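PDB 2IBP: citrate synthase from Pyrobaculum aerophilum, which probably catalyses the condensation of oxaloacetate with acetyl-CoA and water to give citrate and CoA, the entry step of the tricarboxylic acid cycle. Local coordinates for residues A115-E120 against D232-V237; D124-K129 against A147-E152; H183-L188 against R194-L199; A200-D205 against S306-A311. All coordinates share one frame; numbering follows the deposited sequence.

Interaction 1 of 4, residues A115-E120 against D232-V237; sequences AAVAAE and DLYSSV
Val117 and Glu120 meet Tyr234 where helix 115-120 runs almost exactly antiparallel to helix 233-237, the two short axes lying 175° apart in direction and 8.3 Å apart at closest approach. Val117 points toward its partner and does the touching with a single methyl: CG1, set anti to the backbone N (chi1 166°), lies 3.2 Å from the carbonyl O of Tyr234 and 4.2 Å from CG1 of Val237. Tyr234 returns the contact by laying its ring along the opposing backbone. Its CD1 sits 3.3 Å from Val117 O, while Glu120 C lies over one face and Glu120 CG packs 3.6 Å from Tyr234 CE1. Glu120 thus contributes its aliphatic part here, and its buried carboxylate is satisfied by Lys157, Thr97 and the backbone N of His94. The tyrosine hydroxyl continues past the contact to bond Asp124. With a leucine in place of Tyr234, the Asp124 carboxylate would probably be left without this hydroxyl partner and a gap would open beside the Glu120 stem. Two residues before Tyr234, Asp232 N-caps the helix, OD2 accepting from Ser235 N at 3.0 Å from above its carboxylate plane. The other carboxylate oxygen, OD1, forms a salt bridge with Lys245 of the second subunit. Ala115 and Ala119, on the same helix as Val117, pack against that subunit as well. A close antiparallel helix pair lying against the partner chain is consistent with the helical sandwich at the dimer interface of citrate synthases.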
loop_
_atom_site.group_PDB
_atom_site.type_symbol
_atom_site.label_atom_id
_atom_site.label_comp_id
_atom_site.label_asym_id
_atom_site.label_seq_id
_atom_site.Cartn_x
_atom_site.Cartn_y
_atom_site.Cartn_z
ATOM N N ALA A 115 10.257 3.570 -4.036
ATOM C CA ALA A 115 11.460 2.785 -3.775
ATOM C C ALA A 115 12.411 3.475 -2.788
ATOM O O ALA A 115 12.971 2.839 -1.897
ATOM C CB ALA A 115 12.187 2.474 -5.089
ATOM N N ALA A 116 12.562 4.790 -2.930
ATOM C CA ALA A 116 13.447 5.547 -2.053
ATOM C C ALA A 116 12.957 5.558 -0.602
ATOM O O ALA A 116 13.745 5.435 0.336
ATOM C CB ALA A 116 13.607 6.993 -2.575
ATOM N N VAL A 117 11.652 5.658 -0.407
ATOM C CA VAL A 117 11.107 5.646 0.946
ATOM C C VAL A 117 11.344 4.275 1.591
ATOM O O VAL A 117 11.797 4.176 2.734
ATOM C CB VAL A 117 9.637 6.004 0.940
ATOM C CG1 VAL A 117 9.006 5.667 2.275
ATOM C CG2 VAL A 117 9.474 7.475 0.585
ATOM N N ALA A 118 11.124 3.211 0.832
ATOM C CA ALA A 118 11.391 1.864 1.347
ATOM C C ALA A 118 12.883 1.720 1.667
ATOM O O ALA A 118 13.266 1.176 2.708
ATOM C CB ALA A 118 10.988 0.798 0.322
ATOM N N ALA A 119 13.733 2.181 0.756
ATOM C CA ALA A 119 15.179 2.092 0.941
ATOM C C ALA A 119 15.640 2.837 2.175
ATOM O O ALA A 119 16.457 2.319 2.932
ATOM C CB ALA A 119 15.924 2.611 -0.273
ATOM N N GLU A 120 15.127 4.043 2.380
ATOM C CA GLU A 120 15.515 4.829 3.550
ATOM C C GLU A 120 15.075 4.134 4.837
ATOM O O GLU A 120 15.819 4.091 5.824
ATOM C CB GLU A 120 14.950 6.243 3.464
ATOM C CG GLU A 120 15.393 7.189 4.570
ATOM C CD GLU A 120 16.837 7.682 4.467
ATOM O OE1 GLU A 120 17.509 7.505 3.419
ATOM O OE2 GLU A 120 17.287 8.315 5.458
ATOM N N ASP A 232 6.088 -1.127 9.192
ATOM C CA ASP A 232 6.757 0.093 9.575
ATOM C C ASP A 232 6.244 1.341 8.895
ATOM O O ASP A 232 5.627 1.285 7.832
ATOM C CB ASP A 232 8.248 -0.049 9.354
ATOM C CG ASP A 232 8.599 -0.124 7.896
ATOM O OD1 ASP A 232 8.413 -1.207 7.274
ATOM O OD2 ASP A 232 9.079 0.900 7.387
ATOM N N LEU A 233 6.556 2.487 9.498
ATOM C CA LEU A 233 6.109 3.776 8.983
ATOM C C LEU A 233 6.589 4.089 7.589
ATOM O O LEU A 233 5.854 4.698 6.796
ATOM C CB LEU A 233 6.503 4.891 9.944
ATOM C CG LEU A 233 5.631 4.966 11.189
ATOM C CD1 LEU A 233 6.360 5.658 12.354
ATOM C CD2 LEU A 233 4.318 5.645 10.864
ATOM N N TYR A 234 7.829 3.723 7.275
ATOM C CA TYR A 234 8.330 3.965 5.938
ATOM C C TYR A 234 7.512 3.150 4.939
ATOM O O TYR A 234 7.117 3.653 3.897
ATOM C CB TYR A 234 9.798 3.609 5.841
ATOM C CG TYR A 234 10.750 4.600 6.481
ATOM C CD1 TYR A 234 11.399 5.548 5.703
ATOM C CD2 TYR A 234 11.081 4.517 7.820
ATOM C CE1 TYR A 234 12.330 6.412 6.238
ATOM C CE2 TYR A 234 11.996 5.412 8.383
ATOM C CZ TYR A 234 12.625 6.342 7.579
ATOM O OH TYR A 234 13.568 7.229 8.090
ATOM N N SER A 235 7.301 1.878 5.230
ATOM C CA SER A 235 6.522 1.029 4.328
ATOM C C SER A 235 5.091 1.546 4.159
ATOM O O SER A 235 4.526 1.527 3.058
ATOM C CB SER A 235 6.533 -0.411 4.835
ATOM O OG SER A 235 7.859 -0.900 4.735
ATOM N N SER A 236 4.510 2.057 5.241
ATOM C CA SER A 236 3.162 2.620 5.174
ATOM C C SER A 236 3.131 3.846 4.240
ATOM O O SER A 236 2.210 4.021 3.432
ATOM C CB SER A 236 2.679 2.976 6.564
ATOM O OG SER A 236 2.582 1.798 7.367
ATOM N N VAL A 237 4.158 4.679 4.339
ATOM C CA VAL A 237 4.254 5.844 3.473
ATOM C C VAL A 237 4.503 5.424 2.020
ATOM O O VAL A 237 3.882 5.976 1.103
ATOM C CB VAL A 237 5.287 6.865 3.982
ATOM C CG1 VAL A 237 5.558 7.939 2.918
ATOM C CG2 VAL A 237 4.779 7.494 5.257
#

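Interaction 2 of 4, residues D124-K129 against A147-E152; sequences DEDNQK and AYRIAE
The carboxylate of Asp126 and the guanidinium of Arg149 stand nearly perpendicular, their planes 81° apart, and Asp126 OD1 approaches the guanidinium obliquely, neither squarely over its face nor at its edge. The result is a salt bridge whose hydrogen bond, from Arg149 NH1 to Asp126 OD1 at 2.9 Å, is weak because it is bent to 126°. Lys153 is the stronger partner of Asp126, reaching OD2 and also bridging to Asp124. A leucine in place of Arg149 is likely to leave Asp126 OD1 without this cationic partner, so that the carboxylate depends more on Lys153. Deeper in, Ile150 supplies the packing: CG1 lies 3.9 Å from Asp126 CB, and CD1 reaches over the helix backbone to within 3.5 Å of Asn127 CA. That backbone is secured at its start, where Asp124 OD1 N-caps the helix by accepting from Asn127 N at 2.9 Å. Helices 125-129 and 147-152, parts of consecutive helices, pack as a helical hairpin, crossing at -142° with axes 9.3 Å apart. Around them, helix 233-244 lays Leu233 and Tyr234 against Ile150, Tyr90 of helix 77-90 touches Arg149, and helix 363-382 packs on Ala147 and Ala151.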
loop_
_atom_site.group_PDB
_atom_site.type_symbol
_atom_site.label_atom_id
_atom_site.label_comp_id
_atom_site.label_asym_id
_atom_site.label_seq_id
_atom_site.Cartn_x
_atom_site.Cartn_y
_atom_site.Cartn_z
ATOM N N ASP A 124 17.322 2.735 8.452
ATOM C CA ASP A 124 17.023 3.660 9.546
ATOM C C ASP A 124 17.069 2.878 10.857
ATOM O O ASP A 124 16.267 1.979 11.084
ATOM C CB ASP A 124 15.646 4.290 9.346
ATOM C CG ASP A 124 15.292 5.306 10.423
ATOM O OD1 ASP A 124 15.453 5.002 11.615
ATOM O OD2 ASP A 124 14.868 6.412 10.053
ATOM N N GLU A 125 18.027 3.209 11.717
ATOM C CA GLU A 125 18.204 2.462 12.976
ATOM C C GLU A 125 17.000 2.520 13.912
ATOM O O GLU A 125 16.664 1.533 14.571
ATOM C CB GLU A 125 19.467 2.946 13.696
ATOM C CG GLU A 125 20.748 2.694 12.911
ATOM C CD GLU A 125 21.991 3.257 13.589
ATOM O OE1 GLU A 125 21.900 3.690 14.761
ATOM O OE2 GLU A 125 23.062 3.268 12.941
ATOM N N ASP A 126 16.367 3.677 13.983
ATOM C CA ASP A 126 15.162 3.843 14.781
ATOM C C ASP A 126 14.077 2.925 14.259
ATOM O O ASP A 126 13.339 2.319 15.008
ATOM C CB ASP A 126 14.665 5.284 14.715
ATOM C CG ASP A 126 15.570 6.252 15.453
ATOM O OD1 ASP A 126 16.214 5.838 16.445
ATOM O OD2 ASP A 126 15.596 7.439 15.067
ATOM N N ASN A 127 13.913 2.921 12.946
ATOM C CA ASN A 127 12.913 2.090 12.336
ATOM C C ASN A 127 13.175 0.630 12.708
ATOM O O ASN A 127 12.249 -0.093 13.046
ATOM C CB ASN A 127 12.936 2.261 10.815
ATOM C CG ASN A 127 11.638 1.825 10.151
ATOM O OD1 ASN A 127 10.552 2.118 10.648
ATOM N ND2 ASN A 127 11.752 1.277 8.933
ATOM N N GLN A 128 14.424 0.184 12.566
ATOM C CA GLN A 128 14.778 -1.204 12.921
ATOM C C GLN A 128 14.385 -1.530 14.365
ATOM O O GLN A 128 13.817 -2.580 14.657
ATOM C CB GLN A 128 16.265 -1.475 12.716
ATOM C CG GLN A 128 16.805 -1.101 11.331
ATOM C CD GLN A 128 15.883 -1.479 10.179
ATOM O OE1 GLN A 128 15.579 -2.654 9.956
ATOM N NE2 GLN A 128 15.492 -0.479 9.395
ATOM N N LYS A 129 14.668 -0.597 15.258
ATOM C CA LYS A 129 14.364 -0.770 16.667
ATOM C C LYS A 129 12.859 -0.855 16.887
ATOM O O LYS A 129 12.383 -1.670 17.667
ATOM C CB LYS A 129 14.975 0.373 17.482
ATOM C CG LYS A 129 14.904 0.183 18.975
ATOM C CD LYS A 129 15.678 1.280 19.700
ATOM C CE LYS A 129 15.727 1.030 21.207
ATOM N NZ LYS A 129 14.376 1.053 21.836
ATOM N N ALA A 147 8.564 6.087 17.065
ATOM C CA ALA A 147 7.571 6.304 16.006
ATOM C C ALA A 147 7.511 7.789 15.614
ATOM O O ALA A 147 7.448 8.132 14.439
ATOM C CB ALA A 147 6.194 5.795 16.433
ATOM N N TYR A 148 7.533 8.679 16.596
ATOM C CA TYR A 148 7.470 10.115 16.288
ATOM C C TYR A 148 8.758 10.592 15.633
ATOM O O TYR A 148 8.736 11.438 14.721
ATOM C CB TYR A 148 7.103 10.921 17.529
ATOM C CG TYR A 148 5.614 10.883 17.792
ATOM C CD1 TYR A 148 5.013 9.777 18.383
ATOM C CD2 TYR A 148 4.790 11.891 17.319
ATOM C CE1 TYR A 148 3.637 9.716 18.562
ATOM C CE2 TYR A 148 3.417 11.855 17.500
ATOM C CZ TYR A 148 2.840 10.764 18.112
ATOM O OH TYR A 148 1.470 10.730 18.288
ATOM N N ARG A 149 9.888 10.053 16.069
ATOM C CA ARG A 149 11.173 10.371 15.451
ATOM C C ARG A 149 11.114 9.975 13.963
ATOM O O ARG A 149 11.529 10.725 13.084
ATOM C CB ARG A 149 12.301 9.614 16.160
ATOM C CG ARG A 149 13.706 10.188 16.007
ATOM C CD ARG A 149 14.720 9.397 16.871
ATOM N NE ARG A 149 14.248 9.229 18.247
ATOM C CZ ARG A 149 14.731 8.342 19.117
ATOM N NH1 ARG A 149 15.706 7.506 18.770
ATOM N NH2 ARG A 149 14.209 8.265 20.335
ATOM N N ILE A 150 10.610 8.770 13.698
ATOM C CA ILE A 150 10.503 8.256 12.327
ATOM C C ILE A 150 9.555 9.097 11.493
ATOM O O ILE A 150 9.831 9.388 10.314
ATOM C CB ILE A 150 10.092 6.770 12.321
ATOM C CG1 ILE A 150 11.197 5.943 12.994
ATOM C CG2 ILE A 150 9.820 6.284 10.885
ATOM C CD1 ILE A 150 10.765 4.566 13.498
ATOM N N ALA A 151 8.426 9.460 12.085
ATOM C CA ALA A 151 7.444 10.324 11.424
ATOM C C ALA A 151 8.106 11.649 11.015
ATOM O O ALA A 151 7.965 12.097 9.868
ATOM C CB ALA A 151 6.234 10.563 12.313
ATOM N N GLU A 152 8.878 12.249 11.918
ATOM C CA GLU A 152 9.604 13.481 11.592
ATOM C C GLU A 152 10.587 13.278 10.431
ATOM O O GLU A 152 10.677 14.097 9.526
ATOM C CB GLU A 152 10.364 13.998 12.821
ATOM C CG GLU A 152 9.470 14.492 13.901
ATOM C CD GLU A 152 10.223 15.091 15.072
ATOM O OE1 GLU A 152 11.480 15.109 15.056
ATOM O OE2 GLU A 152 9.540 15.593 15.983
#

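Interaction 3 of 4, residues H183-L188 against R194-L199; sequences HAANFL and REPDPL
Leu188 and Pro196 carry this contact, their side chains crossing obliquely so that one flank of the pyrrolidine ring lies against the stem and one branch of the leucine. Pro196 CB sits 3.6 Å from Leu188 CD1 and 3.7 Å from Leu188 CB. With CG beside the backbone N of Leu188 and anti to its carbonyl carbon (chi1 -68°), and chi2 extended (177°), the branch that ends in CD1 is carried alongside the proline instead of past it. CG of Pro196 then reaches back along helix 183-188, coming 3.5 Å from the carbonyl O of Ala185 and 4.0 Å from the CB of the same alanine. One proline thus spans about one helical turn, from Ala185 to Leu188, and the side-chain contact is wholly apolar. The polar link is made by water: a single molecule donates to Arg194 O at 2.6 Å and, more weakly, to Leu188 O at 2.9 Å, tying the backbones together beside the ring. Just beyond, Asp197 N-caps the next helix, its OD1 accepting from Leu199 N at 3.0 Å through the anti lone pair, while OD2 pairs with Lys312. The whole is a tight helix-to-helix connection: the chain leaves helix 183-192, folds Pro196 back over that helix and enters helix 198-210, whose Ser201 touches both Ala185 and Pro196, while Leu199 leans on helix 297-313 and Phe187 on helix 141-169.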
loop_
_atom_site.group_PDB
_atom_site.type_symbol
_atom_site.label_atom_id
_atom_site.label_comp_id
_atom_site.label_asym_id
_atom_site.label_seq_id
_atom_site.Cartn_x
_atom_site.Cartn_y
_atom_site.Cartn_z
ATOM N N HIS A 183 12.217 24.646 5.209
ATOM C CA HIS A 183 11.811 23.415 4.524
ATOM C C HIS A 183 11.455 23.659 3.057
ATOM O O HIS A 183 12.018 23.005 2.144
ATOM C CB HIS A 183 10.625 22.827 5.277
ATOM C CG HIS A 183 10.285 21.433 4.890
ATOM N ND1 HIS A 183 10.918 20.336 5.441
ATOM C CD2 HIS A 183 9.274 20.942 4.138
ATOM C CE1 HIS A 183 10.382 19.234 4.946
ATOM N NE2 HIS A 183 9.367 19.571 4.172
ATOM N N ALA A 184 10.560 24.627 2.821
ATOM C CA ALA A 184 10.109 24.971 1.470
ATOM C C ALA A 184 11.240 25.608 0.650
ATOM O O ALA A 184 11.495 25.232 -0.496
ATOM C CB ALA A 184 8.927 25.904 1.546
ATOM N N ALA A 185 11.942 26.576 1.235
ATOM C CA ALA A 185 13.050 27.218 0.518
ATOM C C ALA A 185 14.128 26.225 0.142
ATOM O O ALA A 185 14.668 26.238 -0.968
ATOM C CB ALA A 185 13.661 28.352 1.345
ATOM N N ASN A 186 14.448 25.339 1.068
ATOM C CA ASN A 186 15.467 24.376 0.807
ATOM C C ASN A 186 15.068 23.455 -0.346
ATOM O O ASN A 186 15.911 23.047 -1.143
ATOM C CB ASN A 186 15.745 23.539 2.026
ATOM C CG ASN A 186 16.830 22.554 1.778
ATOM O OD1 ASN A 186 17.974 22.937 1.533
ATOM N ND2 ASN A 186 16.483 21.256 1.782
ATOM N N PHE A 187 13.789 23.106 -0.414
ATOM C CA PHE A 187 13.350 22.259 -1.521
ATOM C C PHE A 187 13.655 22.928 -2.858
ATOM O O PHE A 187 14.222 22.320 -3.757
ATOM C CB PHE A 187 11.866 21.956 -1.425
ATOM C CG PHE A 187 11.316 21.300 -2.656
ATOM C CD1 PHE A 187 11.736 20.039 -3.026
ATOM C CD2 PHE A 187 10.418 21.975 -3.467
ATOM C CE1 PHE A 187 11.261 19.444 -4.174
ATOM C CE2 PHE A 187 9.915 21.365 -4.614
ATOM C CZ PHE A 187 10.351 20.105 -4.967
ATOM N N LEU A 188 13.313 24.202 -2.977
ATOM C CA LEU A 188 13.578 24.909 -4.233
ATOM C C LEU A 188 15.071 25.023 -4.506
ATOM O O LEU A 188 15.519 24.939 -5.643
ATOM C CB LEU A 188 12.914 26.280 -4.251
ATOM C CG LEU A 188 11.388 26.267 -4.291
ATOM C CD1 LEU A 188 10.846 27.691 -4.242
ATOM C CD2 LEU A 188 10.866 25.499 -5.516
ATOM N N ARG A 194 19.951 27.148 -6.604
ATOM C CA ARG A 194 20.096 28.542 -6.210
ATOM C C ARG A 194 19.064 28.833 -5.127
ATOM O O ARG A 194 18.008 28.206 -5.089
ATOM C CB ARG A 194 19.888 29.450 -7.423
ATOM C CG ARG A 194 18.535 29.313 -8.074
ATOM C CD ARG A 194 18.410 30.223 -9.290
ATOM N NE ARG A 194 19.352 29.857 -10.345
ATOM C CZ ARG A 194 19.117 28.945 -11.288
ATOM N NH1 ARG A 194 17.962 28.282 -11.317
ATOM N NH2 ARG A 194 20.045 28.693 -12.206
ATOM N N GLU A 195 19.370 29.747 -4.209
ATOM C CA GLU A 195 18.382 30.083 -3.202
ATOM C C GLU A 195 17.208 30.715 -3.940
ATOM O O GLU A 195 17.395 31.521 -4.860
ATOM C CB GLU A 195 18.926 31.025 -2.129
ATOM C CG GLU A 195 17.882 31.384 -1.063
ATOM C CD GLU A 195 18.447 32.234 0.062
ATOM O OE1 GLU A 195 19.645 32.587 -0.010
ATOM O OE2 GLU A 195 17.699 32.524 1.024
ATOM N N PRO A 196 15.992 30.292 -3.593
ATOM C CA PRO A 196 14.838 30.796 -4.286
ATOM C C PRO A 196 14.474 32.198 -3.893
ATOM O O PRO A 196 14.924 32.711 -2.846
ATOM C CB PRO A 196 13.731 29.838 -3.848
ATOM C CG PRO A 196 14.185 29.377 -2.493
ATOM C CD PRO A 196 15.636 29.275 -2.589
ATOM N N ASP A 197 13.689 32.811 -4.768
ATOM C CA ASP A 197 13.080 34.104 -4.521
ATOM C C ASP A 197 12.088 33.861 -3.380
ATOM O O ASP A 197 11.430 32.813 -3.314
ATOM C CB ASP A 197 12.337 34.582 -5.771
ATOM C CG ASP A 197 11.805 35.991 -5.637
ATOM O OD1 ASP A 197 10.875 36.214 -4.834
ATOM O OD2 ASP A 197 12.260 36.865 -6.406
ATOM N N PRO A 198 12.028 34.787 -2.430
ATOM C CA PRO A 198 11.106 34.686 -1.302
ATOM C C PRO A 198 9.667 34.348 -1.685
ATOM O O PRO A 198 8.989 33.618 -0.961
ATOM C CB PRO A 198 11.144 36.087 -0.688
ATOM C CG PRO A 198 12.429 36.676 -1.132
ATOM C CD PRO A 198 12.899 35.972 -2.347
ATOM N N LEU A 199 9.181 34.930 -2.769
ATOM C CA LEU A 199 7.824 34.691 -3.212
ATOM C C LEU A 199 7.632 33.229 -3.672
ATOM O O LEU A 199 6.609 32.616 -3.370
ATOM C CB LEU A 199 7.479 35.673 -4.324
ATOM C CG LEU A 199 6.055 35.697 -4.858
ATOM C CD1 LEU A 199 5.022 35.763 -3.754
ATOM C CD2 LEU A 199 5.945 36.893 -5.818
HETATM O O HOH W 1 15.839 27.683 -6.429
#

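Interaction 4 of 4, residues A200-D205 against S306-A311; sequences ASRGID and SRDYVA
Arg202 and Asp308 are joined twice, once directly and once through water. In the direct salt bridge, NH2 of Arg202 donates to OD2 of Asp308 at 2.9 Å with an angle of 153°, meeting the oxygen on its anti side and only slightly out of the carboxylate plane. The two flat groups are nonetheless turned 55° against each other. A water at the guanidinium edge completes a small ring: it accepts from Arg202 NH1 at 2.9 Å and donates to the same Asp308 OD2, again at 2.9 Å. The arginine chain, extended through CG and CD, bends at chi3 (70°) to bring its edge round to the acid. This is an inter-helix salt bridge between helices 198-210 and 297-313 of the largely helical citrate synthase fold. Asp308, like Glu304, belongs to a magnesium site; the ion lies about 4 Å from the Asp308 side chain, longer than a direct magnesium-oxygen bond, and two donors, Arg202 and the water, grip OD2 of this site residue. Further in, the Tyr309 ring presents its edge to Ala200, with Tyr309 CE1 4.4 Å from Ala200 CA. Tyr309 also meets Phe313 and packs on Tyr355 and Met356 of helix 349-356.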
loop_
_atom_site.group_PDB
_atom_site.type_symbol
_atom_site.label_atom_id
_atom_site.label_comp_id
_atom_site.label_asym_id
_atom_site.label_seq_id
_atom_site.Cartn_x
_atom_site.Cartn_y
_atom_site.Cartn_z
ATOM N N ALA A 200 8.645 32.656 -4.317
ATOM C CA ALA A 200 8.569 31.260 -4.757
ATOM C C ALA A 200 8.567 30.343 -3.527
ATOM O O ALA A 200 7.758 29.413 -3.439
ATOM C CB ALA A 200 9.718 30.916 -5.702
ATOM N N SER A 201 9.431 30.642 -2.555
ATOM C CA SER A 201 9.481 29.853 -1.312
ATOM C C SER A 201 8.156 29.923 -0.579
ATOM O O SER A 201 7.701 28.939 0.000
ATOM C CB SER A 201 10.581 30.363 -0.377
ATOM O OG SER A 201 11.839 30.204 -0.985
ATOM N N ARG A 202 7.589 31.122 -0.496
ATOM C CA ARG A 202 6.286 31.264 0.146
ATOM C C ARG A 202 5.237 30.382 -0.520
ATOM O O ARG A 202 4.386 29.800 0.143
ATOM C CB ARG A 202 5.818 32.722 0.166
ATOM C CG ARG A 202 4.466 32.886 0.831
ATOM C CD ARG A 202 4.141 34.326 1.161
ATOM N NE ARG A 202 3.864 35.174 0.007
ATOM C CZ ARG A 202 2.651 35.429 -0.485
ATOM N NH1 ARG A 202 1.562 34.814 -0.021
ATOM N NH2 ARG A 202 2.527 36.278 -1.489
ATOM N N GLY A 203 5.259 30.341 -1.844
ATOM C CA GLY A 203 4.336 29.523 -2.598
ATOM C C GLY A 203 4.457 28.058 -2.241
ATOM O O GLY A 203 3.462 27.390 -2.013
ATOM N N ILE A 204 5.692 27.576 -2.165
ATOM C CA ILE A 204 5.915 26.175 -1.798
ATOM C C ILE A 204 5.452 25.949 -0.361
ATOM O O ILE A 204 4.713 25.004 -0.075
ATOM C CB ILE A 204 7.379 25.739 -1.997
ATOM C CG1 ILE A 204 7.748 25.802 -3.488
ATOM C CG2 ILE A 204 7.603 24.310 -1.448
ATOM C CD1 ILE A 204 6.909 24.898 -4.392
ATOM N N ASP A 205 5.845 26.829 0.549
ATOM C CA ASP A 205 5.444 26.680 1.952
ATOM C C ASP A 205 3.917 26.660 2.068
ATOM O O ASP A 205 3.345 25.817 2.766
ATOM C CB ASP A 205 5.992 27.834 2.787
ATOM C CG ASP A 205 5.972 27.542 4.279
ATOM O OD1 ASP A 205 6.323 26.413 4.666
ATOM O OD2 ASP A 205 5.743 28.475 5.074
ATOM N N SER A 306 -1.189 32.945 -6.067
ATOM C CA SER A 306 -0.911 32.881 -7.494
ATOM C C SER A 306 -0.969 34.271 -8.119
ATOM O O SER A 306 -0.157 34.602 -8.977
ATOM C CB SER A 306 -1.870 31.924 -8.189
ATOM O OG SER A 306 -1.766 30.636 -7.613
ATOM N N ARG A 307 -1.925 35.065 -7.663
ATOM C CA ARG A 307 -2.061 36.437 -8.131
ATOM C C ARG A 307 -0.775 37.207 -7.834
ATOM O O ARG A 307 -0.259 37.920 -8.693
ATOM C CB ARG A 307 -3.233 37.108 -7.441
ATOM C CG ARG A 307 -3.532 38.483 -7.984
ATOM C CD ARG A 307 -4.540 39.228 -7.150
ATOM N NE ARG A 307 -5.749 38.452 -6.918
ATOM C CZ ARG A 307 -6.731 38.279 -7.802
ATOM N NH1 ARG A 307 -6.634 38.740 -9.042
ATOM N NH2 ARG A 307 -7.797 37.574 -7.452
ATOM N N ASP A 308 -0.282 37.074 -6.603
ATOM C CA ASP A 308 0.971 37.709 -6.194
ATOM C C ASP A 308 2.143 37.239 -7.025
ATOM O O ASP A 308 2.993 38.026 -7.419
ATOM C CB ASP A 308 1.273 37.444 -4.728
ATOM C CG ASP A 308 0.294 38.114 -3.799
ATOM O OD1 ASP A 308 -0.429 39.029 -4.252
ATOM O OD2 ASP A 308 0.244 37.716 -2.615
ATOM N N TYR A 309 2.192 35.941 -7.301
ATOM C CA TYR A 309 3.286 35.382 -8.051
ATOM C C TYR A 309 3.352 35.966 -9.463
ATOM O O TYR A 309 4.420 36.397 -9.930
ATOM C CB TYR A 309 3.170 33.848 -8.098
ATOM C CG TYR A 309 4.376 33.216 -8.737
ATOM C CD1 TYR A 309 5.470 32.825 -7.972
ATOM C CD2 TYR A 309 4.475 33.126 -10.110
ATOM C CE1 TYR A 309 6.593 32.292 -8.558
ATOM C CE2 TYR A 309 5.586 32.581 -10.710
ATOM C CZ TYR A 309 6.652 32.177 -9.932
ATOM O OH TYR A 309 7.771 31.643 -10.520
ATOM N N VAL A 310 2.216 36.000 -10.151
ATOM C CA VAL A 310 2.225 36.506 -11.517
ATOM C C VAL A 310 2.351 38.027 -11.548
ATOM O O VAL A 310 2.848 38.574 -12.534
ATOM C CB VAL A 310 1.031 36.000 -12.351
ATOM C CG1 VAL A 310 1.042 34.478 -12.401
ATOM C CG2 VAL A 310 -0.270 36.523 -11.804
ATOM N N ALA A 311 1.952 38.705 -10.477
ATOM C CA ALA A 311 2.126 40.163 -10.406
ATOM C C ALA A 311 3.635 40.448 -10.421
ATOM O O ALA A 311 4.090 41.390 -11.076
ATOM C CB ALA A 311 1.486 40.725 -9.168
HETATM O O HOH W 2 -1.008 35.723 -0.855
#

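Followed from the N terminus, the chain first lays down 115-120, which waits more than a hundred residues for 232-237 to close interaction 1, joining helices 109-123 and 233-244. Within that long loop, interaction 2 pairs helices 125-135 and 141-169, and interaction 3 makes the shortest closure, between helix 183-192 and the start of helix 198-210. Interaction 4 starts inside the same loop but closes outside it, tying helix 198-210 to helix 297-313, so it crosses interaction 1. In space, interactions 1 and 2 touch, with centres about 11 Å apart, and both border the second subunit; interactions 3 and 4 share helix 198-210, and interaction 4 includes Asp308 of the magnesium site. The centres of interactions 1 and 4 are about 31 Å apart.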